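Local coordinates for mannitol dehydrogenase (PDB 3TWO), which probably catalyses the NADPH-dependent, reversible interconversion of mannitol- or cinnamyl-type alcohols and their carbonyl partners, as a zinc-containing dehydrogenase, at residues Y166-F171 with F237-I242; V180-F185 with S190-Y195. All blocks are in the same frame, centred on the assembly; numbering follows the deposited sequence.

Contact 1. Residues Y166-F171 with F237-I242; sequences YSPLKF and FIISTI. With NDP (NADPH dihydro-nicotinamide-adenine-dinucleotide phosphate), chain F.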
loop_
_atom_site.group_PDB
_atom_site.type_symbol
_atom_site.label_atom_id
_atom_site.label_comp_id
_atom_site.label_asym_id
_atom_site.label_seq_id
_atom_site.Cartn_x
_atom_site.Cartn_y
_atom_site.Cartn_z
ATOM N N TYR B 166 5.859 -6.396 -17.119
ATOM C CA TYR B 166 4.683 -7.051 -17.651
ATOM C C TYR B 166 3.709 -7.477 -16.486
ATOM O O TYR B 166 2.472 -7.284 -16.554
ATOM C CB TYR B 166 5.128 -8.293 -18.416
ATOM C CG TYR B 166 4.011 -9.120 -19.048
ATOM C CD1 TYR B 166 3.426 -8.751 -20.279
ATOM C CD2 TYR B 166 3.570 -10.307 -18.436
ATOM C CE1 TYR B 166 2.423 -9.572 -20.884
ATOM C CE2 TYR B 166 2.564 -11.105 -19.017
ATOM C CZ TYR B 166 2.021 -10.738 -20.238
ATOM O OH TYR B 166 1.027 -11.513 -20.758
ATOM N N SER B 167 4.299 -8.039 -15.427
ATOM C CA SER B 167 3.486 -8.701 -14.406
ATOM C C SER B 167 2.475 -7.727 -13.726
ATOM O O SER B 167 1.335 -8.039 -13.625
ATOM C CB SER B 167 4.367 -9.460 -13.372
ATOM O OG SER B 167 3.547 -10.169 -12.392
ATOM N N PRO B 168 2.918 -6.568 -13.226
ATOM C CA PRO B 168 1.960 -5.739 -12.459
ATOM C C PRO B 168 0.989 -5.045 -13.401
ATOM O O PRO B 168 -0.133 -4.720 -13.006
ATOM C CB PRO B 168 2.852 -4.696 -11.780
ATOM C CG PRO B 168 4.182 -4.804 -12.499
ATOM C CD PRO B 168 4.302 -6.190 -12.965
ATOM N N LEU B 169 1.415 -4.847 -14.641
ATOM C CA LEU B 169 0.529 -4.309 -15.658
ATOM C C LEU B 169 -0.703 -5.217 -15.846
ATOM O O LEU B 169 -1.843 -4.703 -15.888
ATOM C CB LEU B 169 1.268 -4.061 -17.009
ATOM C CG LEU B 169 2.174 -2.829 -17.092
ATOM C CD1 LEU B 169 3.082 -2.851 -18.370
ATOM C CD2 LEU B 169 1.372 -1.472 -17.003
ATOM N N LYS B 170 -0.474 -6.528 -15.936
ATOM C CA LYS B 170 -1.539 -7.518 -16.001
ATOM C C LYS B 170 -2.262 -7.643 -14.683
ATOM O O LYS B 170 -3.455 -7.725 -14.675
ATOM C CB LYS B 170 -0.999 -8.940 -16.307
ATOM C CG LYS B 170 0.007 -8.974 -17.436
ATOM C CD LYS B 170 -0.635 -9.402 -18.692
ATOM C CE LYS B 170 -1.751 -8.608 -19.152
ATOM N NZ LYS B 170 -2.647 -9.774 -19.672
ATOM N N PHE B 171 -1.531 -7.704 -13.581
ATOM C CA PHE B 171 -2.163 -7.802 -12.268
ATOM C C PHE B 171 -3.168 -6.653 -11.987
ATOM O O PHE B 171 -4.256 -6.915 -11.499
ATOM C CB PHE B 171 -1.080 -7.817 -11.175
ATOM C CG PHE B 171 -1.603 -7.813 -9.765
ATOM C CD1 PHE B 171 -2.234 -8.940 -9.207
ATOM C CD2 PHE B 171 -1.397 -6.690 -8.945
ATOM C CE1 PHE B 171 -2.657 -8.933 -7.831
ATOM C CE2 PHE B 171 -1.822 -6.687 -7.604
ATOM C CZ PHE B 171 -2.448 -7.827 -7.042
ATOM N N PHE B 237 -2.984 4.217 -12.702
ATOM C CA PHE B 237 -1.988 3.257 -12.412
ATOM C C PHE B 237 -0.613 3.889 -12.614
ATOM O O PHE B 237 -0.377 4.604 -13.602
ATOM C CB PHE B 237 -2.181 2.000 -13.291
ATOM C CG PHE B 237 -1.029 1.033 -13.220
ATOM C CD1 PHE B 237 -1.113 -0.105 -12.432
ATOM C CD2 PHE B 237 0.162 1.282 -13.940
ATOM C CE1 PHE B 237 0.009 -1.059 -12.350
ATOM C CE2 PHE B 237 1.268 0.382 -13.877
ATOM C CZ PHE B 237 1.172 -0.801 -13.059
ATOM N N ILE B 238 0.280 3.668 -11.658
ATOM C CA ILE B 238 1.662 4.133 -11.742
ATOM C C ILE B 238 2.592 2.970 -11.383
ATOM O O ILE B 238 2.383 2.297 -10.344
ATOM C CB ILE B 238 1.937 5.300 -10.774
ATOM C CG1 ILE B 238 1.111 6.561 -11.159
ATOM C CG2 ILE B 238 3.432 5.671 -10.746
ATOM C CD1 ILE B 238 1.181 7.689 -10.105
ATOM N N ILE B 239 3.618 2.729 -12.219
ATOM C CA ILE B 239 4.664 1.764 -11.831
ATOM C C ILE B 239 5.939 2.547 -11.599
ATOM O O ILE B 239 6.345 3.337 -12.465
ATOM C CB ILE B 239 4.861 0.640 -12.905
ATOM C CG1 ILE B 239 6.005 -0.304 -12.540
ATOM C CG2 ILE B 239 5.039 1.259 -14.348
ATOM C CD1 ILE B 239 6.077 -1.506 -13.430
ATOM N N SER B 240 6.515 2.406 -10.412
ATOM C CA SER B 240 7.738 3.107 -10.072
ATOM C C SER B 240 8.953 2.167 -10.170
ATOM O O SER B 240 9.060 1.192 -9.427
ATOM C CB SER B 240 7.685 3.680 -8.669
ATOM O OG SER B 240 8.889 4.370 -8.417
ATOM N N THR B 241 9.866 2.492 -11.089
ATOM C CA THR B 241 11.073 1.717 -11.252
ATOM C C THR B 241 12.272 2.475 -10.694
ATOM O O THR B 241 13.401 2.092 -10.992
ATOM C CB THR B 241 11.390 1.445 -12.718
ATOM O OG1 THR B 241 11.975 2.638 -13.312
ATOM C CG2 THR B 241 10.111 0.996 -13.473
ATOM N N ILE B 242 12.027 3.563 -9.950
ATOM C CA ILE B 242 13.107 4.465 -9.533
ATOM C C ILE B 242 14.123 3.768 -8.581
ATOM O O ILE B 242 13.717 3.232 -7.571
ATOM C CB ILE B 242 12.539 5.689 -8.792
ATOM C CG1 ILE B 242 11.756 6.575 -9.768
ATOM C CG2 ILE B 242 13.653 6.475 -8.145
ATOM C CD1 ILE B 242 10.905 7.711 -9.083
HETATM P PA NDP F . 18.260 1.497 -14.880
HETATM O O1A NDP F . 19.148 2.535 -14.333
HETATM O O2A NDP F . 17.956 1.245 -16.405
HETATM O O5B NDP F . 17.037 2.573 -14.963
HETATM C C5B NDP F . 16.693 3.508 -13.807
HETATM C C4B NDP F . 16.043 4.754 -14.396
HETATM O O4B NDP F . 15.402 5.675 -13.419
HETATM C C3B NDP F . 17.118 5.561 -15.160
HETATM O O3B NDP F . 16.548 5.927 -16.473
HETATM C C2B NDP F . 17.302 6.812 -14.260
HETATM O O2B NDP F . 17.650 7.897 -15.141
HETATM C C1B NDP F . 15.864 7.054 -13.742
HETATM N N9A NDP F . 15.818 7.677 -12.399
HETATM C C8A NDP F . 16.740 7.507 -11.425
HETATM N N7A NDP F . 16.309 8.178 -10.368
HETATM C C5A NDP F . 15.147 8.755 -10.662
HETATM C C6A NDP F . 14.272 9.555 -9.949
HETATM N N6A NDP F . 14.493 9.947 -8.648
HETATM N N1A NDP F . 13.187 9.966 -10.595
HETATM C C2A NDP F . 12.899 9.623 -11.832
HETATM N N3A NDP F . 13.703 8.854 -12.526
HETATM C C4A NDP F . 14.841 8.426 -11.952
HETATM O O3 NDP F . 17.435 0.626 -13.855
HETATM P PN NDP F . 16.631 -0.633 -14.170
HETATM O O1N NDP F . 15.440 -0.343 -15.000
HETATM O O2N NDP F . 17.463 -1.874 -14.588
HETATM O O5D NDP F . 16.150 -1.019 -12.721
HETATM C C5D NDP F . 15.484 0.055 -11.898
HETATM C C4D NDP F . 15.284 -0.439 -10.403
HETATM O O4D NDP F . 14.430 -1.587 -10.565
HETATM C C3D NDP F . 16.564 -0.922 -9.666
HETATM O O3D NDP F . 16.482 -0.491 -8.280
HETATM C C2D NDP F . 16.460 -2.454 -9.847
HETATM O O2D NDP F . 17.088 -3.107 -8.800
HETATM C C1D NDP F . 14.931 -2.643 -9.703
HETATM N N1N NDP F . 14.423 -3.978 -10.166
HETATM C C2N NDP F . 13.431 -4.614 -9.388
HETATM C C3N NDP F . 12.922 -5.846 -9.765
HETATM C C7N NDP F . 11.788 -6.460 -8.946
HETATM O O7N NDP F . 11.065 -5.748 -8.230
HETATM N N7N NDP F . 11.489 -7.714 -9.268
HETATM C C4N NDP F . 13.435 -6.486 -10.918
HETATM C C5N NDP F . 14.407 -5.840 -11.736
HETATM C C6N NDP F . 14.912 -4.610 -11.368
HETATM P P2B NDP F . 18.752 8.956 -14.807
HETATM O O1X NDP F . 19.678 8.998 -16.160
HETATM O O2X NDP F . 18.126 10.212 -14.381
HETATM O O3X NDP F . 19.679 8.338 -13.673
#
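The ring of Phe-237 meets a backbone oxygen as well as a side chain: its CE1 lies 3.7 Å from Pro-168 O, while CE2, on the other side of CZ, lies 3.6 Å from Leu-169 CD2. Both partners come in obliquely, and the leucine side chain crosses the phenylalanine at about a right angle. A chi1 of 170° swings the Phe-237 ring off the strand toward the helix. Leu-169 points its CB to one side, and its methyl CD2 makes the approach. Two residues along, on the same face of the strand, Ile-239 CD1 reaches Pro-168 CG at 3.9 Å, with the two side chains slanted against each other. The helix is kinked where Pro-168 N, lacking a hydrogen, has no bond to the preceding turn.

Helix and strand run nearly antiparallel, at 161°, and their axes come no closer than 9.9 Å, a separation bridged by side chains. Strand 259-263 adds Ala-262 against both Pro-168 and Phe-237. At the far end of 237-242, Ile-242 CD1 approaches N1A of the NADPH adenine at 3.5 Å. All four residues that meet between helix and strand are buried and their side chains are apolar, which implies that shape and exclusion of water, rather than directed polar bonds, hold the helix over this sheet face.

Contact 2. Residues V180-F185 with S190-Y195; sequences VGVAGF and SMAVKY. With NDP (NADPH dihydro-nicotinamide-adenine-dinucleotide phosphate), chain F.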
loop_
_atom_site.group_PDB
_atom_site.type_symbol
_atom_site.label_atom_id
_atom_site.label_comp_id
_atom_site.label_asym_id
_atom_site.label_seq_id
_atom_site.Cartn_x
_atom_site.Cartn_y
_atom_site.Cartn_z
ATOM N N VAL B 180 -1.755 5.514 -17.279
ATOM C CA VAL B 180 -0.600 4.832 -16.682
ATOM C C VAL B 180 0.597 5.803 -16.564
ATOM O O VAL B 180 1.002 6.453 -17.547
ATOM C CB VAL B 180 -0.200 3.647 -17.616
ATOM C CG1 VAL B 180 1.250 3.186 -17.420
ATOM C CG2 VAL B 180 -1.169 2.530 -17.473
ATOM N N GLY B 181 1.160 5.937 -15.363
ATOM C CA GLY B 181 2.454 6.639 -15.210
ATOM C C GLY B 181 3.602 5.624 -15.054
ATOM O O GLY B 181 3.456 4.575 -14.404
ATOM N N VAL B 182 4.759 5.961 -15.622
ATOM C CA VAL B 182 5.955 5.167 -15.476
ATOM C C VAL B 182 7.033 6.077 -14.864
ATOM O O VAL B 182 7.449 7.061 -15.470
ATOM C CB VAL B 182 6.460 4.536 -16.807
ATOM C CG1 VAL B 182 7.720 3.683 -16.534
ATOM C CG2 VAL B 182 5.384 3.669 -17.443
ATOM N N ALA B 183 7.458 5.756 -13.649
ATOM C CA ALA B 183 8.476 6.570 -13.002
ATOM C C ALA B 183 9.870 5.893 -13.182
ATOM O O ALA B 183 10.081 4.729 -12.759
ATOM C CB ALA B 183 8.104 6.754 -11.518
ATOM N N GLY B 184 10.816 6.612 -13.779
ATOM C CA GLY B 184 12.135 6.061 -14.063
ATOM C C GLY B 184 12.152 5.498 -15.480
ATOM O O GLY B 184 11.563 4.471 -15.745
ATOM N N PHE B 185 12.795 6.198 -16.412
ATOM C CA PHE B 185 12.668 5.827 -17.818
ATOM C C PHE B 185 13.932 5.132 -18.294
ATOM O O PHE B 185 14.602 5.615 -19.211
ATOM C CB PHE B 185 12.332 7.078 -18.671
ATOM C CG PHE B 185 12.008 6.798 -20.126
ATOM C CD1 PHE B 185 11.175 5.721 -20.498
ATOM C CD2 PHE B 185 12.465 7.679 -21.133
ATOM C CE1 PHE B 185 10.811 5.501 -21.874
ATOM C CE2 PHE B 185 12.148 7.449 -22.489
ATOM C CZ PHE B 185 11.282 6.356 -22.850
ATOM N N SER B 190 11.346 1.725 -19.831
ATOM C CA SER B 190 11.007 1.602 -21.247
ATOM C C SER B 190 10.222 0.308 -21.560
ATOM O O SER B 190 9.326 0.323 -22.416
ATOM C CB SER B 190 12.282 1.680 -22.118
ATOM O OG SER B 190 13.096 0.563 -21.841
ATOM N N MET B 191 10.548 -0.822 -20.929
ATOM C CA MET B 191 9.646 -2.012 -21.110
ATOM C C MET B 191 8.190 -1.723 -20.639
ATOM O O MET B 191 7.212 -2.108 -21.320
ATOM C CB MET B 191 10.196 -3.260 -20.377
ATOM C CG MET B 191 11.433 -3.830 -21.033
ATOM S SD MET B 191 11.296 -3.984 -22.831
ATOM C CE MET B 191 9.942 -5.131 -23.107
ATOM N N ALA B 192 8.054 -1.077 -19.473
ATOM C CA ALA B 192 6.685 -0.723 -18.890
ATOM C C ALA B 192 5.939 0.159 -19.886
ATOM O O ALA B 192 4.748 -0.050 -20.178
ATOM C CB ALA B 192 6.838 0.089 -17.593
ATOM N N VAL B 193 6.648 1.175 -20.390
ATOM C CA VAL B 193 6.106 2.021 -21.455
ATOM C C VAL B 193 5.595 1.229 -22.687
ATOM O O VAL B 193 4.468 1.415 -23.123
ATOM C CB VAL B 193 7.108 3.128 -21.884
ATOM C CG1 VAL B 193 6.605 3.805 -23.235
ATOM C CG2 VAL B 193 7.236 4.200 -20.809
ATOM N N LYS B 194 6.424 0.336 -23.236
ATOM C CA LYS B 194 6.028 -0.437 -24.393
ATOM C C LYS B 194 4.827 -1.333 -24.139
ATOM O O LYS B 194 3.907 -1.361 -24.950
ATOM C CB LYS B 194 7.190 -1.259 -24.951
ATOM C CG LYS B 194 8.281 -0.351 -25.541
ATOM C CD LYS B 194 9.655 -1.021 -25.453
ATOM C CE LYS B 194 10.663 -0.378 -26.380
ATOM N NZ LYS B 194 10.648 -1.081 -27.673
ATOM N N TYR B 195 4.838 -2.055 -23.027
ATOM C CA TYR B 195 3.723 -2.929 -22.713
ATOM C C TYR B 195 2.465 -2.086 -22.517
ATOM O O TYR B 195 1.433 -2.426 -23.048
ATOM C CB TYR B 195 3.997 -3.795 -21.439
ATOM C CG TYR B 195 5.047 -4.883 -21.660
ATOM C CD1 TYR B 195 6.085 -5.108 -20.719
ATOM C CD2 TYR B 195 4.993 -5.694 -22.791
ATOM C CE1 TYR B 195 7.055 -6.071 -20.932
ATOM C CE2 TYR B 195 5.918 -6.692 -22.998
ATOM C CZ TYR B 195 6.963 -6.867 -22.071
ATOM O OH TYR B 195 7.901 -7.853 -22.340
HETATM P PA NDP F . 18.260 1.497 -14.880
HETATM O O1A NDP F . 19.148 2.535 -14.333
HETATM O O2A NDP F . 17.956 1.245 -16.405
HETATM O O5B NDP F . 17.037 2.573 -14.963
HETATM C C5B NDP F . 16.693 3.508 -13.807
HETATM C C4B NDP F . 16.043 4.754 -14.396
HETATM O O4B NDP F . 15.402 5.675 -13.419
HETATM C C3B NDP F . 17.118 5.561 -15.160
HETATM O O3B NDP F . 16.548 5.927 -16.473
HETATM C C2B NDP F . 17.302 6.812 -14.260
HETATM O O2B NDP F . 17.650 7.897 -15.141
HETATM C C1B NDP F . 15.864 7.054 -13.742
HETATM N N9A NDP F . 15.818 7.677 -12.399
HETATM C C8A NDP F . 16.740 7.507 -11.425
HETATM N N7A NDP F . 16.309 8.178 -10.368
HETATM C C5A NDP F . 15.147 8.755 -10.662
HETATM C C6A NDP F . 14.272 9.555 -9.949
HETATM N N6A NDP F . 14.493 9.947 -8.648
HETATM N N1A NDP F . 13.187 9.966 -10.595
HETATM C C2A NDP F . 12.899 9.623 -11.832
HETATM N N3A NDP F . 13.703 8.854 -12.526
HETATM C C4A NDP F . 14.841 8.426 -11.952
HETATM O O3 NDP F . 17.435 0.626 -13.855
HETATM P PN NDP F . 16.631 -0.633 -14.170
HETATM O O1N NDP F . 15.440 -0.343 -15.000
HETATM O O2N NDP F . 17.463 -1.874 -14.588
HETATM O O5D NDP F . 16.150 -1.019 -12.721
HETATM C C5D NDP F . 15.484 0.055 -11.898
HETATM C C4D NDP F . 15.284 -0.439 -10.403
HETATM O O4D NDP F . 14.430 -1.587 -10.565
HETATM C C3D NDP F . 16.564 -0.922 -9.666
HETATM O O3D NDP F . 16.482 -0.491 -8.280
HETATM C C2D NDP F . 16.460 -2.454 -9.847
HETATM O O2D NDP F . 17.088 -3.107 -8.800
HETATM C C1D NDP F . 14.931 -2.643 -9.703
HETATM N N1N NDP F . 14.423 -3.978 -10.166
HETATM C C2N NDP F . 13.431 -4.614 -9.388
HETATM C C3N NDP F . 12.922 -5.846 -9.765
HETATM C C7N NDP F . 11.788 -6.460 -8.946
HETATM O O7N NDP F . 11.065 -5.748 -8.230
HETATM N N7N NDP F . 11.489 -7.714 -9.268
HETATM C C4N NDP F . 13.435 -6.486 -10.918
HETATM C C5N NDP F . 14.407 -5.840 -11.736
HETATM C C6N NDP F . 14.912 -4.610 -11.368
HETATM P P2B NDP F . 18.752 8.956 -14.807
HETATM O O1X NDP F . 19.678 8.998 -16.160
HETATM O O2X NDP F . 18.126 10.212 -14.381
HETATM O O3X NDP F . 19.679 8.338 -13.673
#
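Aliphatic packing joins Val-182 to Ala-192 and Val-193. Val-182 divides its two methyls over the helix: CG1 lies 3.8 Å from Ala-192 CB, while CG2 touches both that methyl and Val-193 CG2, each at 3.9 Å. The two valines cross at about a right angle. In Val-182, CG1 is anti to the backbone N (chi1 -179°) and CG2 anti to the carbonyl carbon, an arrangement that presents both branches to the helix. The nearest CA approach here, between Val-182 CA and Val-193 CA, is 6.8 Å.

Aromatic contacts come from Phe-185, just beyond the strand. Its leading atom CE1 touches Val-193 CG2 at 4.0 Å and also meets Ser-190 CA; both approaches are oblique to the ring. Val-193 CG2 is thereby lodged between Val-182 and Phe-185. An edge-to-face contact with Phe-337 further places the phenylalanine ring.

Contacts of the turn and the cofactor form a third group. Ser-190 OG is hydrogen-bonded from the first turn of the helix back to Gly-186 O in the connection that precedes it. Gly-184 CA packs 3.4 Å from NADPH O4B, a spot that leaves no room for a CB beside the adenosine ribose; its backbone angles (phi 94°, psi 105°) also favour glycine. This matches the glycine-rich turn of a Rossmann fold, in which Gly-187 N and Leu-188 N bond the cofactor.

Strand 179-183 and helix 187-198 form the first half of a beta-alpha-beta unit completed by strand 202-206, whose Val-203 and Val-205 also pack on Val-193. On the neighbouring strand 235-240, Ile-239 touches both Val-182 and Ala-192. Helix 158-171 packs against the same helix, with Thr-165 on Met-191 and Tyr-195, and Leu-169 on Tyr-195.

The centres of contact 1 and contact 2 lie 8 Å apart, and their strands are parallel neighbours in the Rossmann sheet. Two probable hydrogen bonds join them: Phe-237 O to Gly-181 N at 2.7 Å and Ala-183 O to Thr-241 N at 2.8 Å. Thr-241 OG1 is hydrogen-bonded to Ala-183 O and Gly-184 O, tying the chain together where it leaves the two strands beside NADPH. The helices also meet, through Leu-169 CD1 and Tyr-195 CB at 3.3 Å. Both contacts reach the cofactor through the residues just after their strands, while the zinc ion, probably the catalytic one, held by Cys-42, His-64 and Cys-160 is about 12 Å from the Ile-239 side chain.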